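Local coordinates for tetratricopeptide repeat protein (Parabacteroides merdae ATCC 43184, PDB 4R7S) that is of unknown function but, as a tetratricopeptide repeat protein built of paired helices, probably serves as a scaffold for protein-protein interactions, at residues N96-L101 with G116-Q121; I77-A82 with P106-A111. All blocks are in the same frame, centred on the assembly; numbering follows the deposited sequence.

Contact 1 of 2, residues N96-L101 with G116-Q121; sequences NDYNTL and GLLYIQ
Leu118 lays one methyl, CD1, against the edge of the Tyr98 ring, near the ring plane, 3.9 Å from CD2 of Tyr98. CE2 of the same ring stands 4.0 Å from that CD1 atom, so the methyl meets one side of the phenol and not its face. The two side chains cross at about a right angle, and each starts from a CA-CB bond directed at the other helix. Both suit a buried seam: leucine offers a branched end, the flat ring gives a flank for its methyl, and together the two side chains fill the 9.9 Å between the CA atoms of Tyr98 and Leu118. Tyr98 has further neighbours in Ala111 and Cys114, while Leu118 also rests on Thr91 and Ala94.

Beside this apolar pair the more exposed border is polar and looser. Tyr119 swings its ring toward the first helix from a CG set beside its own backbone N (chi1 -84°), and its OH comes to 4.0 Å from Asn99 OD1, too far for a hydrogen bond. The amide and phenol planes are 39° apart. Asn99 OD1 instead accepts a hydrogen bond from Arg115, and the Tyr119 ring packs edge-to-face with Trp127 of helix 125-138. Both residues suit a partly exposed border, since tyrosine can pack its ring while carrying a polar hydroxyl, and the short amide of asparagine can bond to a neighbouring side chain. Such an apolar seam between consecutive antiparallel helices, 91-104 and 109-121, belongs to the right-handed superhelix of the tetratricopeptide repeat fold.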
ATOM      1  N   ASN A  96      -3.989  -4.388  14.645  1.00 44.14           N
ATOM      2  CA  ASN A  96      -3.769  -5.403  15.677  1.00 44.18           C
ATOM      3  C   ASN A  96      -2.571  -6.339  15.328  1.00 47.88           C
ATOM      4  O   ASN A  96      -1.791  -6.690  16.226  1.00 47.88           O
ATOM      5  CB  ASN A  96      -5.047  -6.224  15.919  1.00 44.93           C
ATOM      6  CG  ASN A  96      -4.867  -7.397  16.865  1.00 76.16           C
ATOM      7  OD1 ASN A  96      -4.405  -7.248  18.010  1.00 73.64           O
ATOM      8  ND2 ASN A  96      -5.186  -8.604  16.387  1.00 67.30           N
ATOM      9  N   ASP A  97      -2.431  -6.737  14.041  1.00 42.63           N
ATOM     10  CA  ASP A  97      -1.310  -7.584  13.608  1.00 41.52           C
ATOM     11  C   ASP A  97       0.038  -6.812  13.669  1.00 42.94           C
ATOM     12  O   ASP A  97       1.044  -7.409  14.092  1.00 41.25           O
ATOM     13  CB  ASP A  97      -1.557  -8.160  12.210  1.00 42.74           C
ATOM     14  CG  ASP A  97      -2.385  -9.440  12.169  1.00 54.26           C
ATOM     15  OD1 ASP A  97      -2.752  -9.958  13.257  1.00 54.57           O
ATOM     16  OD2 ASP A  97      -2.667  -9.920  11.059  1.00 59.36           O
ATOM     17  N   TYR A  98       0.043  -5.481  13.309  1.00 37.57           N
ATOM     18  CA  TYR A  98       1.250  -4.645  13.420  1.00 36.98           C
ATOM     19  C   TYR A  98       1.577  -4.455  14.893  1.00 43.13           C
ATOM     20  O   TYR A  98       2.749  -4.430  15.265  1.00 44.00           O
ATOM     21  CB  TYR A  98       1.115  -3.278  12.703  1.00 37.57           C
ATOM     22  CG  TYR A  98       1.067  -3.391  11.188  1.00 39.03           C
ATOM     23  CD1 TYR A  98       2.102  -4.008  10.481  1.00 41.72           C
ATOM     24  CD2 TYR A  98       0.006  -2.858  10.461  1.00 37.76           C
ATOM     25  CE1 TYR A  98       2.050  -4.147   9.095  1.00 41.34           C
ATOM     26  CE2 TYR A  98      -0.046  -2.969   9.071  1.00 37.62           C
ATOM     27  CZ  TYR A  98       0.973  -3.631   8.394  1.00 44.89           C
ATOM     28  OH  TYR A  98       0.942  -3.782   7.029  1.00 40.96           O
ATOM     29  N   ASN A  99       0.546  -4.391  15.742  1.00 39.98           N
ATOM     30  CA  ASN A  99       0.752  -4.259  17.180  1.00 41.05           C
ATOM     31  C   ASN A  99       1.391  -5.518  17.745  1.00 44.95           C
ATOM     32  O   ASN A  99       2.346  -5.419  18.506  1.00 44.91           O
ATOM     33  CB  ASN A  99      -0.547  -3.950  17.885  1.00 42.56           C
ATOM     34  CG  ASN A  99      -0.997  -2.531  17.698  1.00 55.70           C
ATOM     35  OD1 ASN A  99      -0.260  -1.648  17.186  1.00 48.93           O
ATOM     36  ND2 ASN A  99      -2.227  -2.286  18.136  1.00 41.29           N
ATOM     37  N   THR A 100       0.921  -6.688  17.320  1.00 42.02           N
ATOM     38  CA  THR A 100       1.514  -7.966  17.718  1.00 43.11           C
ATOM     39  C   THR A 100       2.976  -7.967  17.250  1.00 47.56           C
ATOM     40  O   THR A 100       3.892  -8.209  18.046  1.00 48.74           O
ATOM     41  CB  THR A 100       0.705  -9.163  17.131  1.00 47.92           C
ATOM     42  OG1 THR A 100      -0.647  -9.110  17.590  1.00 46.61           O
ATOM     43  CG2 THR A 100       1.321 -10.522  17.482  1.00 43.12           C
ATOM     44  N   LEU A 101       3.181  -7.661  15.965  1.00 42.67           N
ATOM     45  CA  LEU A 101       4.508  -7.623  15.363  1.00 41.89           C
ATOM     46  C   LEU A 101       5.455  -6.674  16.116  1.00 46.45           C
ATOM     47  O   LEU A 101       6.527  -7.108  16.530  1.00 46.23           O
ATOM     48  CB  LEU A 101       4.401  -7.203  13.880  1.00 40.33           C
ATOM     49  CG  LEU A 101       5.449  -7.728  12.962  1.00 42.90           C
ATOM     50  CD1 LEU A 101       4.982  -7.621  11.539  1.00 43.79           C
ATOM     51  CD2 LEU A 101       6.736  -6.978  13.122  1.00 42.88           C
ATOM     52  N   GLY A 116       2.301   3.375  10.827  1.00 36.85           N
ATOM     53  CA  GLY A 116       2.371   4.829  10.749  1.00 36.82           C
ATOM     54  C   GLY A 116       1.323   5.393   9.809  1.00 41.53           C
ATOM     55  O   GLY A 116       0.552   6.272  10.197  1.00 42.18           O
ATOM     56  N   LEU A 117       1.258   4.849   8.585  1.00 38.37           N
ATOM     57  CA  LEU A 117       0.269   5.215   7.569  1.00 38.54           C
ATOM     58  C   LEU A 117      -1.143   4.952   8.067  1.00 45.81           C
ATOM     59  O   LEU A 117      -2.004   5.822   7.891  1.00 47.13           O
ATOM     60  CB  LEU A 117       0.497   4.428   6.271  1.00 38.35           C
ATOM     61  CG  LEU A 117       1.795   4.682   5.494  1.00 43.24           C
ATOM     62  CD1 LEU A 117       1.826   3.835   4.228  1.00 43.33           C
ATOM     63  CD2 LEU A 117       1.970   6.166   5.130  1.00 43.59           C
ATOM     64  N   LEU A 118      -1.391   3.754   8.691  1.00 42.20           N
ATOM     65  CA  LEU A 118      -2.705   3.394   9.239  1.00 42.10           C
ATOM     66  C   LEU A 118      -3.157   4.407  10.260  1.00 46.35           C
ATOM     67  O   LEU A 118      -4.338   4.773  10.275  1.00 47.59           O
ATOM     68  CB  LEU A 118      -2.714   2.011   9.904  1.00 42.50           C
ATOM     69  CG  LEU A 118      -2.849   0.788   9.041  1.00 48.01           C
ATOM     70  CD1 LEU A 118      -2.976  -0.428   9.915  1.00 48.85           C
ATOM     71  CD2 LEU A 118      -4.074   0.874   8.119  1.00 52.37           C
ATOM     72  N   TYR A 119      -2.222   4.846  11.131  1.00 40.63           N
ATOM     73  CA  TYR A 119      -2.506   5.815  12.172  1.00 40.97           C
ATOM     74  C   TYR A 119      -2.906   7.164  11.541  1.00 48.54           C
ATOM     75  O   TYR A 119      -3.773   7.855  12.091  1.00 50.27           O
ATOM     76  CB  TYR A 119      -1.302   5.978  13.121  1.00 41.13           C
ATOM     77  CG  TYR A 119      -1.203   4.953  14.239  1.00 42.58           C
ATOM     78  CD1 TYR A 119      -2.343   4.499  14.903  1.00 44.87           C
ATOM     79  CD2 TYR A 119       0.038   4.506  14.693  1.00 42.80           C
ATOM     80  CE1 TYR A 119      -2.254   3.596  15.966  1.00 43.73           C
ATOM     81  CE2 TYR A 119       0.138   3.606  15.753  1.00 44.00           C
ATOM     82  CZ  TYR A 119      -1.011   3.149  16.384  1.00 48.73           C
ATOM     83  OH  TYR A 119      -0.918   2.274  17.439  1.00 43.58           O
ATOM     84  N   ILE A 120      -2.311   7.518  10.369  1.00 43.77           N
ATOM     85  CA  ILE A 120      -2.651   8.757   9.666  1.00 42.55           C
ATOM     86  C   ILE A 120      -4.116   8.641   9.234  1.00 48.94           C
ATOM     87  O   ILE A 120      -4.926   9.500   9.579  1.00 50.56           O
ATOM     88  CB  ILE A 120      -1.698   9.072   8.479  1.00 43.71           C
ATOM     89  CG1 ILE A 120      -0.312   9.519   8.954  1.00 42.03           C
ATOM     90  CG2 ILE A 120      -2.309  10.124   7.545  1.00 46.40           C
ATOM     91  CD1 ILE A 120       0.758   9.521   7.831  1.00 38.58           C
ATOM     92  N   GLN A 121      -4.446   7.543   8.550  1.00 44.64           N
ATOM     93  CA  GLN A 121      -5.777   7.219   8.052  1.00 44.71           C
ATOM     94  C   GLN A 121      -6.802   7.204   9.180  1.00 51.66           C
ATOM     95  O   GLN A 121      -7.931   7.626   8.958  1.00 52.59           O
ATOM     96  CB  GLN A 121      -5.735   5.869   7.340  1.00 45.59           C
ATOM     97  CG  GLN A 121      -7.051   5.381   6.754  1.00 60.61           C
ATOM     98  CD  GLN A 121      -6.917   4.035   6.084  1.00 78.68           C
ATOM     99  OE1 GLN A 121      -5.831   3.610   5.649  1.00 77.79           O
ATOM    100  NE2 GLN A 121      -8.034   3.342   5.967  1.00 67.99           N
TER

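Contact 2 of 2, residues I77-A82 with P106-A111; sequences ILENRA and PEHQEA. With EDO (1,2-ethanediol), chain H; EDO (1,2-ethanediol), chain I.
Glu79 has CG opposite its backbone N (chi1 179°) and an extended chain beyond, which carries its carboxylate out from helix 75-87; a similar first torsion in His108 (chi1 -168°) sends the imidazole to meet it. The two side chains cross at about a right angle. In the tetratricopeptide repeat fold this joins helix 75-87 to the start of helix 109-121, two helices separated in sequence by helix 91-104, and the contact lies at the surface. The backbones approach closely here, with the CA atoms of Glu79 and Ala111 6.8 Å apart.

Glu79 OE1 lies at the edge of the His108 ring, in its plane, 3.1 Å from CE1. NE2 of His108 is 3.6 Å from the same oxygen, so the carboxylate faces a polarised C-H more closely than a ring nitrogen; this is probably a largely electrostatic contact, with no hydrogen bond formed. Carboxylate and ring planes are 37° apart. Ala111 CB also lies at the ring edge, in plane, and His108 holds the N-cap position of helix 109-121.

Glu110 approaches with its aliphatic part, CG standing 4.1 Å from Glu79 CD, and its chain then bends. The two carboxylates are near neighbours, OE2 of Glu79 being 5.2 Å from OE2 of Glu110, and would be expected to repel. A salt bridge from Glu110 OE1 to Arg144 probably eases the repulsion. A 1,2-ethanediol molecule, probably taken up from the crystallisation liquor, gives a hydrogen bond of 3.2 Å from its O2 to Glu110 OE2.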
ATOM      1  N   ILE A  77       4.338 -14.001   8.522  1.00 38.35           N
ATOM      2  CA  ILE A  77       2.895 -14.227   8.509  1.00 37.73           C
ATOM      3  C   ILE A  77       2.144 -12.952   8.967  1.00 41.94           C
ATOM      4  O   ILE A  77       1.196 -12.554   8.300  1.00 42.00           O
ATOM      5  CB  ILE A  77       2.495 -15.502   9.329  1.00 40.13           C
ATOM      6  CG1 ILE A  77       3.309 -16.730   8.853  1.00 38.99           C
ATOM      7  CG2 ILE A  77       0.977 -15.786   9.201  1.00 40.50           C
ATOM      8  CD1 ILE A  77       3.238 -18.007   9.815  1.00 46.02           C
ATOM      9  N   LEU A  78       2.606 -12.288  10.040  1.00 37.93           N
ATOM     10  CA  LEU A  78       1.960 -11.090  10.571  1.00 37.53           C
ATOM     11  C   LEU A  78       2.032  -9.941   9.595  1.00 41.69           C
ATOM     12  O   LEU A  78       1.028  -9.270   9.373  1.00 40.69           O
ATOM     13  CB  LEU A  78       2.568 -10.681  11.931  1.00 37.37           C
ATOM     14  CG  LEU A  78       2.216 -11.595  13.111  1.00 40.96           C
ATOM     15  CD1 LEU A  78       3.106 -11.300  14.284  1.00 41.15           C
ATOM     16  CD2 LEU A  78       0.737 -11.477  13.496  1.00 41.50           C
ATOM     17  N   GLU A  79       3.199  -9.745   8.979  1.00 39.57           N
ATOM     18  CA  GLU A  79       3.430  -8.694   7.988  1.00 38.93           C
ATOM     19  C   GLU A  79       2.569  -8.930   6.736  1.00 41.68           C
ATOM     20  O   GLU A  79       2.001  -7.980   6.218  1.00 40.43           O
ATOM     21  CB  GLU A  79       4.927  -8.634   7.634  1.00 40.21           C
ATOM     22  CG  GLU A  79       5.294  -7.599   6.588  1.00 53.94           C
ATOM     23  CD  GLU A  79       6.699  -7.722   6.038  1.00 70.26           C
ATOM     24  OE1 GLU A  79       7.655  -7.767   6.845  1.00 46.74           O
ATOM     25  OE2 GLU A  79       6.848  -7.720   4.795  1.00 71.50           O
ATOM     26  N   ASN A  80       2.430 -10.179   6.285  1.00 39.52           N
ATOM     27  CA  ASN A  80       1.636 -10.453   5.092  1.00 40.18           C
ATOM     28  C   ASN A  80       0.127 -10.354   5.353  1.00 44.04           C
ATOM     29  O   ASN A  80      -0.583  -9.742   4.549  1.00 44.32           O
ATOM     30  CB  ASN A  80       2.016 -11.809   4.486  1.00 41.51           C
ATOM     31  CG  ASN A  80       3.318 -11.706   3.727  1.00 59.87           C
ATOM     32  OD1 ASN A  80       3.382 -11.252   2.585  1.00 64.20           O
ATOM     33  ND2 ASN A  80       4.400 -11.988   4.379  1.00 47.60           N
ATOM     34  N   ARG A  81      -0.349 -10.887   6.475  1.00 39.91           N
ATOM     35  CA  ARG A  81      -1.775 -10.848   6.838  1.00 40.20           C
ATOM     36  C   ARG A  81      -2.201  -9.408   7.199  1.00 45.30           C
ATOM     37  O   ARG A  81      -3.304  -8.993   6.840  1.00 44.86           O
ATOM     38  CB  ARG A  81      -2.042 -11.822   7.990  1.00 38.27           C
ATOM     39  CG  ARG A  81      -3.488 -12.223   8.244  1.00 37.07           C
ATOM     40  CD  ARG A  81      -3.587 -12.191   9.749  1.00 46.84           C
ATOM     41  NE  ARG A  81      -4.458 -13.182  10.352  1.00 53.90           N
ATOM     42  CZ  ARG A  81      -4.728 -13.240  11.652  1.00 65.35           C
ATOM     43  NH1 ARG A  81      -4.206 -12.347  12.488  1.00 49.33           N
ATOM     44  NH2 ARG A  81      -5.522 -14.188  12.129  1.00 56.68           N
ATOM     45  N   ALA A  82      -1.321  -8.633   7.867  1.00 41.91           N
ATOM     46  CA  ALA A  82      -1.668  -7.240   8.172  1.00 41.95           C
ATOM     47  C   ALA A  82      -1.822  -6.458   6.866  1.00 46.44           C
ATOM     48  O   ALA A  82      -2.793  -5.720   6.714  1.00 46.40           O
ATOM     49  CB  ALA A  82      -0.627  -6.600   9.069  1.00 42.17           C
ATOM     50  N   PRO A 106      10.070  -4.043  18.237  1.00 48.24           N
ATOM     51  CA  PRO A 106       9.740  -2.614  18.136  1.00 47.46           C
ATOM     52  C   PRO A 106      10.576  -1.858  17.093  1.00 49.98           C
ATOM     53  O   PRO A 106      10.299  -0.675  16.884  1.00 48.68           O
ATOM     54  CB  PRO A 106      10.000  -2.088  19.564  1.00 49.78           C
ATOM     55  CG  PRO A 106      10.070  -3.307  20.449  1.00 53.74           C
ATOM     56  CD  PRO A 106      10.665  -4.348  19.560  1.00 49.47           C
ATOM     57  N   GLU A 107      11.548  -2.528  16.414  1.00 45.84           N
ATOM     58  CA  GLU A 107      12.395  -1.866  15.409  1.00 45.09           C
ATOM     59  C   GLU A 107      12.181  -2.395  13.974  1.00 47.61           C
ATOM     60  O   GLU A 107      13.019  -2.117  13.099  1.00 46.11           O
ATOM     61  CB  GLU A 107      13.887  -1.980  15.780  1.00 46.46           C
ATOM     62  CG  GLU A 107      14.266  -1.338  17.101  1.00 55.80           C
ATOM     63  CD  GLU A 107      15.755  -1.227  17.389  1.00 78.77           C
ATOM     64  OE1 GLU A 107      16.571  -1.586  16.506  1.00 66.99           O
ATOM     65  OE2 GLU A 107      16.105  -0.740  18.490  1.00 75.48           O
ATOM     66  N   HIS A 108      11.079  -3.142  13.723  1.00 44.40           N
ATOM     67  CA  HIS A 108      10.776  -3.694  12.389  1.00 44.28           C
ATOM     68  C   HIS A 108      10.228  -2.560  11.508  1.00 47.52           C
ATOM     69  O   HIS A 108       9.083  -2.123  11.675  1.00 46.66           O
ATOM     70  CB  HIS A 108       9.799  -4.885  12.485  1.00 45.30           C
ATOM     71  CG  HIS A 108       9.665  -5.671  11.214  1.00 49.02           C
ATOM     72  ND1 HIS A 108       8.487  -5.672  10.488  1.00 51.09           N
ATOM     73  CD2 HIS A 108      10.551  -6.494  10.602  1.00 51.40           C
ATOM     74  CE1 HIS A 108       8.701  -6.455   9.445  1.00 50.51           C
ATOM     75  NE2 HIS A 108       9.926  -6.980   9.471  1.00 51.08           N
ATOM     76  N   GLN A 109      11.082  -2.068  10.598  1.00 43.34           N
ATOM     77  CA  GLN A 109      10.839  -0.907   9.738  1.00 42.16           C
ATOM     78  C   GLN A 109       9.617  -1.024   8.817  1.00 43.81           C
ATOM     79  O   GLN A 109       8.893  -0.043   8.700  1.00 43.64           O
ATOM     80  CB  GLN A 109      12.093  -0.532   8.933  1.00 42.69           C
ATOM     81  CG  GLN A 109      13.199  -0.017   9.857  1.00 40.13           C
ATOM     82  CD  GLN A 109      14.450   0.445   9.144  1.00 50.74           C
ATOM     83  OE1 GLN A 109      14.410   1.237   8.203  1.00 51.40           O
ATOM     84  NE2 GLN A 109      15.604   0.030   9.640  1.00 41.79           N
ATOM     85  N   GLU A 110       9.359  -2.168   8.188  1.00 39.58           N
ATOM     86  CA  GLU A 110       8.169  -2.261   7.331  1.00 37.97           C
ATOM     87  C   GLU A 110       6.891  -2.143   8.160  1.00 42.21           C
ATOM     88  O   GLU A 110       5.949  -1.490   7.714  1.00 41.58           O
ATOM     89  CB  GLU A 110       8.151  -3.558   6.518  1.00 38.81           C
ATOM     90  CG  GLU A 110       6.964  -3.664   5.561  1.00 41.09           C
ATOM     91  CD  GLU A 110       7.051  -2.821   4.300  1.00 55.07           C
ATOM     92  OE1 GLU A 110       8.152  -2.313   3.979  1.00 37.98           O
ATOM     93  OE2 GLU A 110       6.019  -2.703   3.606  1.00 48.50           O
ATOM     94  N   ALA A 111       6.864  -2.781   9.353  1.00 39.23           N
ATOM     95  CA  ALA A 111       5.712  -2.743  10.255  1.00 40.21           C
ATOM     96  C   ALA A 111       5.469  -1.304  10.770  1.00 43.12           C
ATOM     97  O   ALA A 111       4.327  -0.841  10.759  1.00 42.22           O
ATOM     98  CB  ALA A 111       5.919  -3.699  11.432  1.00 41.48           C
TER
HETATM   99  C1  EDO H 306       6.239 -13.521   0.275  0.70 52.72           C
HETATM  100  O1  EDO H 306       5.807 -12.156   0.269  0.70 55.04           O
HETATM  101  C2  EDO H 306       5.656 -14.292   1.499  0.70 49.49           C
HETATM  102  O2  EDO H 306       5.154 -15.563   1.092  0.70 46.15           O
HETATM  103  C1  EDO I 307       3.196   0.766   1.994  1.00 79.09           C
HETATM  104  O1  EDO I 307       1.809   0.470   2.070  1.00 79.71           O
HETATM  105  C2  EDO I 307       4.012  -0.549   1.858  1.00 79.29           C
HETATM  106  O2  EDO I 307       5.398  -0.263   1.707  1.00 78.83           O

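How the contacts relate
Contacts 1 and 2 share helix 109-121, which meets helix 91-104 in the first and helix 75-87 in the second; their centres are 9 Å apart. Neither has a hydrogen bond across its segments, but they differ in burial and in the groups that meet. The hydrocarbon pair of contact 1 is buried, while the touching residues of contact 2, two carboxylates and an imidazole, are all partly exposed. Helices 75-87 and 91-104, consecutive in the chain, tie the two together: Asp97 OD1 forms a salt bridge with Arg81 NH1 at 2.9 Å, the methyl of Ala82 packs against both Asp97 and Tyr98, and Leu101 packs against the His108 ring.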